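Local coordinates for MoaD/ThiS family protein (Mycobacterium tuberculosis, PDB 6JBZ) that probably acts as a small sulfur-carrier subunit with a ubiquitin-like fold in the biosynthesis of the molybdenum cofactor, at residues L54-V57 / L58-S62. Sequence-based numbering, arbitrary orientation.
Sequences LATV and LSRCS
Leu54 and Leu58, one turn apart along helix 52-58, of which Leu58 is the last residue, meet through their branched ends, CD1 of Leu54 lying 3.8 Å from CG of Leu58. With CG anti to the backbone N (chi1 170°), Leu54 runs beside its own carbonyl carbon and crosses the isobutyl group of Leu58 at a slant. Alongside this pair, Leu58 N donates to Leu54 O at 2.7 Å in a nearly straight bond (169°), the last regular helical bond before the weak one from Ser59. This is the tight side: Leu58 also packs on Leu47 of helix 40-50 and Val85 of strand 82-86, while Leu54 reaches Ala24 of helix 19-25. Next to it CG1 of Val57 touches SG of Cys61 at 4.0 Å, as the chain turns toward strand 62-65.

The other flank is looser and more exposed. There Ser59 N holds Ala55 O only weakly, and Ser59 OG reaches back to Thr56 O at 3.3 Å. A shorter-range bond follows, from Arg60 N to Val57 O at 3.0 Å, as the helix unwinds. The bent Arg60 chain brings its guanidinium face-on to Thr56 O, which sits over the centre of the group, 3.7 Å from its plane, and NH2 bonds to the backbone of another protein's chain. Carbonyls left by the ending helix are thus partly served by Ser59 and Arg60, and the guanidinium probably offsets some partial negative charge at the helix's C-terminal end.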
ATOM      1  N   LEU B  54      -2.676  22.764  32.352  1.00 33.51           N
ATOM      2  CA  LEU B  54      -3.884  22.071  32.028  1.00 32.06           C
ATOM      3  C   LEU B  54      -4.777  22.876  31.126  1.00 35.49           C
ATOM      4  O   LEU B  54      -5.449  22.343  30.297  1.00 36.22           O
ATOM      5  CB  LEU B  54      -4.611  21.630  33.274  1.00 31.01           C
ATOM      6  CG  LEU B  54      -6.008  21.101  33.082  1.00 29.38           C
ATOM      7  CD1 LEU B  54      -6.041  19.750  32.436  1.00 29.34           C
ATOM      8  CD2 LEU B  54      -6.776  21.080  34.351  1.00 23.43           C
ATOM      9  N   ALA B  55      -4.801  24.171  31.341  1.00 31.52           N
ATOM     10  CA  ALA B  55      -5.548  25.081  30.536  1.00 32.57           C
ATOM     11  C   ALA B  55      -5.094  25.058  29.097  1.00 34.05           C
ATOM     12  O   ALA B  55      -5.890  25.048  28.212  1.00 30.20           O
ATOM     13  CB  ALA B  55      -5.363  26.459  31.092  1.00 28.95           C
ATOM     14  N   THR B  56      -3.799  25.027  28.875  1.00 35.88           N
ATOM     15  CA  THR B  56      -3.246  24.961  27.555  1.00 32.10           C
ATOM     16  C   THR B  56      -3.637  23.704  26.832  1.00 38.13           C
ATOM     17  O   THR B  56      -4.015  23.735  25.696  1.00 40.74           O
ATOM     18  CB  THR B  56      -1.738  25.000  27.633  1.00 33.65           C
ATOM     19  OG1 THR B  56      -1.342  26.173  28.314  1.00 36.65           O
ATOM     20  CG2 THR B  56      -1.171  25.043  26.306  1.00 35.59           C
ATOM     21  N   VAL B  57      -3.568  22.587  27.509  1.00 32.22           N
ATOM     22  CA  VAL B  57      -4.160  21.377  26.979  1.00 30.67           C
ATOM     23  C   VAL B  57      -5.666  21.511  26.758  1.00 32.50           C
ATOM     24  O   VAL B  57      -6.145  21.311  25.648  1.00 36.97           O
ATOM     25  CB  VAL B  57      -3.924  20.188  27.899  1.00 31.19           C
ATOM     26  CG1 VAL B  57      -4.603  18.967  27.338  1.00 27.37           C
ATOM     27  CG2 VAL B  57      -2.449  19.955  28.097  1.00 30.97           C
ATOM     28  N   LEU B  58      -6.406  21.842  27.817  1.00 35.34           N
ATOM     29  CA  LEU B  58      -7.869  21.939  27.766  1.00 32.79           C
ATOM     30  C   LEU B  58      -8.389  22.746  26.591  1.00 34.86           C
ATOM     31  O   LEU B  58      -9.483  22.494  26.119  1.00 39.27           O
ATOM     32  CB  LEU B  58      -8.419  22.554  29.048  1.00 33.97           C
ATOM     33  CG  LEU B  58      -8.524  21.633  30.252  1.00 32.16           C
ATOM     34  CD1 LEU B  58      -9.222  22.346  31.388  1.00 31.91           C
ATOM     35  CD2 LEU B  58      -9.267  20.398  29.844  1.00 34.31           C
ATOM     36  N   SER B  59      -7.604  23.698  26.102  1.00 33.69           N
ATOM     37  CA  SER B  59      -8.090  24.580  25.052  1.00 32.36           C
ATOM     38  C   SER B  59      -7.963  24.019  23.639  1.00 38.39           C
ATOM     39  O   SER B  59      -8.143  24.752  22.671  1.00 43.53           O
ATOM     40  CB  SER B  59      -7.358  25.917  25.118  1.00 31.34           C
ATOM     41  OG  SER B  59      -6.148  25.841  24.412  1.00 36.58           O
ATOM     42  N   ARG B  60      -7.633  22.739  23.507  1.00 36.49           N
ATOM     43  CA  ARG B  60      -7.614  22.094  22.193  1.00 35.02           C
ATOM     44  C   ARG B  60      -8.436  20.831  22.307  1.00 36.80           C
ATOM     45  O   ARG B  60      -8.503  20.021  21.378  1.00 37.67           O
ATOM     46  CB  ARG B  60      -6.185  21.775  21.725  1.00 36.07           C
ATOM     47  CG  ARG B  60      -5.286  22.991  21.585  1.00 37.55           C
ATOM     48  CD  ARG B  60      -3.867  22.616  21.153  1.00 43.58           C
ATOM     49  NE  ARG B  60      -3.116  21.973  22.235  1.00 55.20           N
ATOM     50  CZ  ARG B  60      -1.971  22.431  22.742  1.00 49.46           C
ATOM     51  NH1 ARG B  60      -1.429  23.542  22.260  1.00 52.54           N
ATOM     52  NH2 ARG B  60      -1.359  21.774  23.727  1.00 46.58           N
ATOM     53  N   CYS B  61      -9.049  20.658  23.476  1.00 37.21           N
ATOM     54  CA  CYS B  61      -9.809  19.448  23.756  1.00 34.54           C
ATOM     55  C   CYS B  61     -11.195  19.540  23.172  1.00 34.53           C
ATOM     56  O   CYS B  61     -11.723  20.630  22.953  1.00 37.39           O
ATOM     57  CB  CYS B  61      -9.903  19.185  25.264  1.00 31.99           C
ATOM     58  SG  CYS B  61      -8.369  18.650  25.986  1.00 36.52           S
ATOM     59  N   SER B  62     -11.765  18.379  22.906  1.00 31.70           N
ATOM     60  CA  SER B  62     -13.178  18.272  22.634  1.00 34.27           C
ATOM     61  C   SER B  62     -13.736  17.638  23.891  1.00 34.97           C
ATOM     62  O   SER B  62     -12.966  17.145  24.712  1.00 37.71           O
ATOM     63  CB  SER B  62     -13.460  17.430  21.390  1.00 28.71           C
ATOM     64  OG  SER B  62     -13.080  16.086  21.605  1.00 41.45           O
TER